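Local coordinates for putative GH105 family protein (Salmonella enterica subsp. enterica serovar Paratyphi A, PDB 3QWT) that is of unconfirmed function but probably acts as a glycoside hydrolase of family GH105, built on an alpha/alpha toroid, at residues Asn234-Leu248 and Arg257-Leu271. Sequence-based numbering, arbitrary orientation.
Sequences NSWLTIVIPDFLELL and RRYLVQVLNAQIAAL
The helical segments 234-248 and 257-271 run antiparallel, their axes 10.0 Å apart at closest and 154° between their directions, with T238 level with L264 and L245 level with R257. At one end the carboxamide of Q267 reaches across to N234, near the N-terminal end of helix 231-248. With CG anti to the backbone N (chi1 -170°) and the chain extended beyond it, NE2 of Q267 donates to N234 O at 3.0 Å and, less closely, to N234 OD1 at 3.2 Å. The second bond lies in the carbonyl plane of the N234 side chain, on a lone pair of OD1, whereas the first comes from above the peptide plane; this oxygen also accepts from the N of L237 and of T238. OG1 of T238 donates to Q267 OE1 at 2.7 Å, so glutamine, with donor and acceptor on one group, serves N234 and T238 together; N234 itself is anchored by W230 and W213. In the alpha/alpha toroid of this protein the two helices form a hairpin, flanked by helices 188-205 and 294-309. Further along, the contact turns apolar. Branched I241 lays CG2 against L264 CB (3.9 Å) and sends CD1 to V263 CG1 (3.8 Å). L260, whose branched apolar end suits the hole formed by I241, F244, L245 and L248, is a knob there: its CD1 meets L245 CD2 at 3.6 Å and the F244 ring edge at CD2, 3.8 Å away.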
loop_
_atom_site.group_PDB
_atom_site.type_symbol
_atom_site.label_atom_id
_atom_site.label_comp_id
_atom_site.label_asym_id
_atom_site.label_seq_id
_atom_site.Cartn_x
_atom_site.Cartn_y
_atom_site.Cartn_z
ATOM N N ASN A 234 -13.469 -40.772 3.883
ATOM C CA ASN A 234 -12.565 -40.120 4.825
ATOM C C ASN A 234 -11.251 -39.740 4.161
ATOM O O ASN A 234 -10.655 -38.683 4.437
ATOM C CB ASN A 234 -12.284 -41.052 6.006
ATOM C CG ASN A 234 -13.329 -40.934 7.082
ATOM O OD1 ASN A 234 -13.163 -40.179 8.056
ATOM N ND2 ASN A 234 -14.430 -41.662 6.911
ATOM N N SER A 235 -10.799 -40.657 3.323
ATOM C CA SER A 235 -9.626 -40.509 2.504
ATOM C C SER A 235 -9.689 -39.180 1.731
ATOM O O SER A 235 -8.697 -38.453 1.647
ATOM C CB SER A 235 -9.576 -41.721 1.556
ATOM O OG SER A 235 -8.539 -41.660 0.600
ATOM N N TRP A 236 -10.865 -38.859 1.191
ATOM C CA TRP A 236 -11.020 -37.651 0.391
ATOM C C TRP A 236 -10.632 -36.441 1.226
ATOM O O TRP A 236 -10.235 -35.411 0.693
ATOM C CB TRP A 236 -12.455 -37.460 -0.092
ATOM C CG TRP A 236 -12.907 -38.472 -1.007
ATOM C CD1 TRP A 236 -14.100 -39.100 -0.979
ATOM C CD2 TRP A 236 -12.185 -39.009 -2.117
ATOM N NE1 TRP A 236 -14.182 -40.008 -2.006
ATOM C CE2 TRP A 236 -13.017 -39.972 -2.721
ATOM C CE3 TRP A 236 -10.916 -38.775 -2.660
ATOM C CZ2 TRP A 236 -12.620 -40.719 -3.834
ATOM C CZ3 TRP A 236 -10.521 -39.512 -3.786
ATOM C CH2 TRP A 236 -11.370 -40.471 -4.350
ATOM N N LEU A 237 -10.757 -36.561 2.541
ATOM C CA LEU A 237 -10.452 -35.419 3.385
ATOM C C LEU A 237 -8.991 -35.367 3.718
ATOM O O LEU A 237 -8.394 -34.293 3.733
ATOM C CB LEU A 237 -11.303 -35.399 4.651
ATOM C CG LEU A 237 -12.449 -34.440 4.368
ATOM C CD1 LEU A 237 -13.762 -35.146 4.587
ATOM C CD2 LEU A 237 -12.318 -33.166 5.198
ATOM N N THR A 238 -8.418 -36.529 3.996
ATOM C CA THR A 238 -7.002 -36.600 4.270
ATOM C C THR A 238 -6.224 -36.098 3.064
ATOM O O THR A 238 -5.089 -35.647 3.195
ATOM C CB THR A 238 -6.573 -38.026 4.548
ATOM O OG1 THR A 238 -7.663 -38.731 5.148
ATOM C CG2 THR A 238 -5.395 -38.023 5.474
ATOM N N ILE A 239 -6.833 -36.212 1.887
ATOM C CA ILE A 239 -6.225 -35.725 0.651
ATOM C C ILE A 239 -6.443 -34.229 0.476
ATOM O O ILE A 239 -5.502 -33.490 0.182
ATOM C CB ILE A 239 -6.830 -36.423 -0.564
ATOM C CG1 ILE A 239 -6.331 -37.873 -0.645
ATOM C CG2 ILE A 239 -6.498 -35.635 -1.820
ATOM C CD1 ILE A 239 -7.043 -38.741 -1.678
ATOM N N VAL A 240 -7.688 -33.792 0.675
ATOM C CA VAL A 240 -8.092 -32.437 0.327
ATOM C C VAL A 240 -7.580 -31.384 1.305
ATOM O O VAL A 240 -7.084 -30.329 0.905
ATOM C CB VAL A 240 -9.619 -32.319 0.230
ATOM C CG1 VAL A 240 -10.023 -30.878 0.187
ATOM C CG2 VAL A 240 -10.123 -33.012 -0.999
ATOM N N ILE A 241 -7.701 -31.653 2.593
ATOM C CA ILE A 241 -7.283 -30.651 3.561
ATOM C C ILE A 241 -5.841 -30.177 3.305
ATOM O O ILE A 241 -5.563 -28.975 3.321
ATOM C CB ILE A 241 -7.469 -31.135 5.003
ATOM C CG1 ILE A 241 -8.966 -31.278 5.297
ATOM C CG2 ILE A 241 -6.825 -30.154 5.988
ATOM C CD1 ILE A 241 -9.290 -31.839 6.668
ATOM N N PRO A 242 -4.923 -31.114 3.062
ATOM C CA PRO A 242 -3.545 -30.677 2.866
ATOM C C PRO A 242 -3.404 -29.932 1.555
ATOM O O PRO A 242 -2.684 -28.934 1.499
ATOM C CB PRO A 242 -2.766 -31.998 2.820
ATOM C CG PRO A 242 -3.599 -32.933 3.607
ATOM C CD PRO A 242 -5.013 -32.568 3.260
ATOM N N ASP A 243 -4.093 -30.394 0.516
ATOM C CA ASP A 243 -3.995 -29.705 -0.767
ATOM C C ASP A 243 -4.657 -28.340 -0.715
ATOM O O ASP A 243 -4.153 -27.370 -1.276
ATOM C CB ASP A 243 -4.560 -30.569 -1.895
ATOM C CG ASP A 243 -3.609 -31.693 -2.290
ATOM O OD1 ASP A 243 -2.614 -31.934 -1.570
ATOM O OD2 ASP A 243 -3.857 -32.331 -3.315
ATOM N N PHE A 244 -5.779 -28.271 -0.013
ATOM C CA PHE A 244 -6.494 -27.022 0.155
ATOM C C PHE A 244 -5.628 -26.034 0.957
ATOM O O PHE A 244 -5.473 -24.868 0.575
ATOM C CB PHE A 244 -7.836 -27.296 0.835
ATOM C CG PHE A 244 -8.747 -26.109 0.896
ATOM C CD1 PHE A 244 -9.038 -25.388 -0.235
ATOM C CD2 PHE A 244 -9.316 -25.724 2.095
ATOM C CE1 PHE A 244 -9.871 -24.304 -0.172
ATOM C CE2 PHE A 244 -10.143 -24.649 2.164
ATOM C CZ PHE A 244 -10.426 -23.932 1.023
ATOM N N LEU A 245 -5.031 -26.514 2.042
ATOM C CA LEU A 245 -4.194 -25.660 2.871
ATOM C C LEU A 245 -3.033 -25.085 2.080
ATOM O O LEU A 245 -2.634 -23.923 2.253
ATOM C CB LEU A 245 -3.644 -26.436 4.048
ATOM C CG LEU A 245 -4.624 -26.689 5.188
ATOM C CD1 LEU A 245 -3.919 -27.482 6.276
ATOM C CD2 LEU A 245 -5.160 -25.375 5.720
ATOM N N GLU A 246 -2.475 -25.912 1.215
ATOM C CA GLU A 246 -1.328 -25.495 0.439
ATOM C C GLU A 246 -1.762 -24.429 -0.563
ATOM O O GLU A 246 -1.057 -23.435 -0.755
ATOM C CB GLU A 246 -0.714 -26.706 -0.264
ATOM C CG GLU A 246 0.427 -26.382 -1.205
ATOM C CD GLU A 246 1.017 -27.648 -1.816
ATOM O OE1 GLU A 246 2.117 -28.042 -1.398
ATOM O OE2 GLU A 246 0.365 -28.256 -2.692
ATOM N N LEU A 247 -2.917 -24.649 -1.195
ATOM C CA LEU A 247 -3.566 -23.628 -1.992
ATOM C C LEU A 247 -3.750 -22.320 -1.223
ATOM O O LEU A 247 -3.430 -21.252 -1.738
ATOM C CB LEU A 247 -4.918 -24.102 -2.523
ATOM C CG LEU A 247 -4.914 -24.558 -3.982
ATOM C CD1 LEU A 247 -6.271 -25.112 -4.372
ATOM C CD2 LEU A 247 -4.500 -23.417 -4.905
ATOM N N LEU A 248 -4.265 -22.399 0.001
ATOM C CA LEU A 248 -4.641 -21.185 0.722
ATOM C C LEU A 248 -3.421 -20.381 1.145
ATOM O O LEU A 248 -3.470 -19.152 1.202
ATOM C CB LEU A 248 -5.514 -21.497 1.941
ATOM C CG LEU A 248 -6.975 -21.862 1.679
ATOM C CD1 LEU A 248 -7.694 -22.285 2.968
ATOM C CD2 LEU A 248 -7.699 -20.739 1.015
ATOM N N ARG A 257 -6.644 -21.548 8.999
ATOM C CA ARG A 257 -5.586 -22.536 8.839
ATOM C C ARG A 257 -5.569 -23.443 10.058
ATOM O O ARG A 257 -5.625 -24.662 9.922
ATOM C CB ARG A 257 -4.218 -21.881 8.673
ATOM C CG ARG A 257 -3.074 -22.856 8.364
ATOM C CD ARG A 257 -1.754 -22.126 8.451
ATOM N NE ARG A 257 -0.579 -22.913 8.081
ATOM C CZ ARG A 257 -0.038 -23.866 8.833
ATOM N NH1 ARG A 257 -0.584 -24.195 9.999
ATOM N NH2 ARG A 257 1.050 -24.498 8.411
ATOM N N ARG A 258 -5.519 -22.844 11.247
ATOM C CA ARG A 258 -5.443 -23.637 12.480
ATOM C C ARG A 258 -6.644 -24.543 12.592
ATOM O O ARG A 258 -6.527 -25.666 13.063
ATOM C CB ARG A 258 -5.369 -22.755 13.734
ATOM C CG ARG A 258 -3.990 -22.186 14.045
ATOM C CD ARG A 258 -4.019 -21.333 15.324
ATOM N NE ARG A 258 -4.372 -22.125 16.506
ATOM C CZ ARG A 258 -4.875 -21.615 17.629
ATOM N NH1 ARG A 258 -5.108 -20.311 17.724
ATOM N NH2 ARG A 258 -5.155 -22.409 18.654
ATOM N N TYR A 259 -7.810 -24.057 12.166
ATOM C CA TYR A 259 -9.007 -24.872 12.329
ATOM C C TYR A 259 -8.943 -26.093 11.410
ATOM O O TYR A 259 -9.357 -27.190 11.789
ATOM C CB TYR A 259 -10.293 -24.071 12.111
ATOM C CG TYR A 259 -11.542 -24.908 12.308
ATOM C CD1 TYR A 259 -11.944 -25.304 13.576
ATOM C CD2 TYR A 259 -12.300 -25.320 11.224
ATOM C CE1 TYR A 259 -13.074 -26.061 13.759
ATOM C CE2 TYR A 259 -13.436 -26.078 11.393
ATOM C CZ TYR A 259 -13.818 -26.455 12.668
ATOM O OH TYR A 259 -14.947 -27.218 12.847
ATOM N N LEU A 260 -8.388 -25.914 10.217
ATOM C CA LEU A 260 -8.282 -27.036 9.277
ATOM C C LEU A 260 -7.214 -28.037 9.698
ATOM O O LEU A 260 -7.397 -29.244 9.574
ATOM C CB LEU A 260 -8.012 -26.549 7.852
ATOM C CG LEU A 260 -9.145 -25.738 7.217
ATOM C CD1 LEU A 260 -8.787 -25.321 5.792
ATOM C CD2 LEU A 260 -10.451 -26.537 7.261
ATOM N N VAL A 261 -6.092 -27.525 10.183
ATOM C CA VAL A 261 -5.053 -28.373 10.717
ATOM C C VAL A 261 -5.625 -29.219 11.856
ATOM O O VAL A 261 -5.294 -30.388 11.982
ATOM C CB VAL A 261 -3.865 -27.542 11.216
ATOM C CG1 VAL A 261 -2.897 -28.402 12.059
ATOM C CG2 VAL A 261 -3.147 -26.873 10.030
ATOM N N GLN A 262 -6.499 -28.626 12.665
ATOM C CA GLN A 262 -7.126 -29.331 13.776
ATOM C C GLN A 262 -8.022 -30.471 13.320
ATOM O O GLN A 262 -7.963 -31.574 13.872
ATOM C CB GLN A 262 -7.943 -28.368 14.637
ATOM C CG GLN A 262 -8.638 -29.051 15.818
ATOM C CD GLN A 262 -10.041 -29.572 15.477
ATOM O OE1 GLN A 262 -10.564 -30.448 16.158
ATOM N NE2 GLN A 262 -10.656 -29.015 14.443
ATOM N N VAL A 263 -8.850 -30.211 12.313
ATOM C CA VAL A 263 -9.716 -31.246 11.749
ATOM C C VAL A 263 -8.894 -32.393 11.168
ATOM O O VAL A 263 -9.198 -33.579 11.386
ATOM C CB VAL A 263 -10.613 -30.668 10.654
ATOM C CG1 VAL A 263 -11.319 -31.809 9.856
ATOM C CG2 VAL A 263 -11.595 -29.669 11.271
ATOM N N LEU A 264 -7.841 -32.034 10.438
ATOM C CA LEU A 264 -6.943 -33.025 9.873
ATOM C C LEU A 264 -6.325 -33.873 10.990
ATOM O O LEU A 264 -6.303 -35.107 10.919
ATOM C CB LEU A 264 -5.844 -32.358 9.050
ATOM C CG LEU A 264 -4.869 -33.357 8.406
ATOM C CD1 LEU A 264 -5.590 -34.210 7.385
ATOM C CD2 LEU A 264 -3.702 -32.635 7.758
ATOM N N ASN A 265 -5.831 -33.205 12.021
ATOM C CA ASN A 265 -5.203 -33.904 13.140
ATOM C C ASN A 265 -6.125 -34.894 13.834
ATOM O O ASN A 265 -5.772 -36.052 14.025
ATOM C CB ASN A 265 -4.645 -32.906 14.152
ATOM C CG ASN A 265 -3.153 -32.757 14.040
ATOM O OD1 ASN A 265 -2.401 -33.450 14.721
ATOM N ND2 ASN A 265 -2.709 -31.864 13.157
ATOM N N ALA A 266 -7.310 -34.431 14.207
ATOM C CA ALA A 266 -8.280 -35.291 14.844
ATOM C C ALA A 266 -8.497 -36.535 13.979
ATOM O O ALA A 266 -8.625 -37.640 14.501
ATOM C CB ALA A 266 -9.582 -34.549 15.061
ATOM N N GLN A 267 -8.527 -36.359 12.659
ATOM C CA GLN A 267 -8.708 -37.514 11.781
ATOM C C GLN A 267 -7.486 -38.425 11.777
ATOM O O GLN A 267 -7.606 -39.625 11.937
ATOM C CB GLN A 267 -9.048 -37.127 10.338
ATOM C CG GLN A 267 -9.472 -38.356 9.513
ATOM C CD GLN A 267 -9.508 -38.103 8.020
ATOM O OE1 GLN A 267 -8.522 -37.656 7.427
ATOM N NE2 GLN A 267 -10.646 -38.395 7.399
ATOM N N ILE A 268 -6.313 -37.848 11.570
ATOM C CA ILE A 268 -5.102 -38.639 11.451
ATOM C C ILE A 268 -4.864 -39.437 12.750
ATOM O O ILE A 268 -4.541 -40.625 12.714
ATOM C CB ILE A 268 -3.922 -37.742 11.013
ATOM C CG1 ILE A 268 -4.144 -37.265 9.558
ATOM C CG2 ILE A 268 -2.614 -38.448 11.135
ATOM C CD1 ILE A 268 -2.918 -36.608 8.873
ATOM N N ALA A 269 -5.097 -38.814 13.896
ATOM C CA ALA A 269 -4.979 -39.535 15.165
ATOM C C ALA A 269 -5.932 -40.724 15.217
ATOM O O ALA A 269 -5.554 -41.816 15.662
ATOM C CB ALA A 269 -5.214 -38.591 16.369
ATOM N N ALA A 270 -7.168 -40.524 14.765
ATOM C CA ALA A 270 -8.150 -41.612 14.803
ATOM C C ALA A 270 -7.806 -42.727 13.811
ATOM O O ALA A 270 -8.108 -43.913 14.042
ATOM C CB ALA A 270 -9.535 -41.088 14.561
ATOM N N LEU A 271 -7.165 -42.342 12.716
ATOM C CA LEU A 271 -6.778 -43.293 11.681
ATOM C C LEU A 271 -5.603 -44.118 12.164
ATOM O O LEU A 271 -5.492 -45.302 11.856
ATOM C CB LEU A 271 -6.395 -42.557 10.395
ATOM C CG LEU A 271 -7.555 -42.038 9.544
ATOM C CD1 LEU A 271 -7.083 -40.954 8.592
ATOM C CD2 LEU A 271 -8.209 -43.192 8.769
#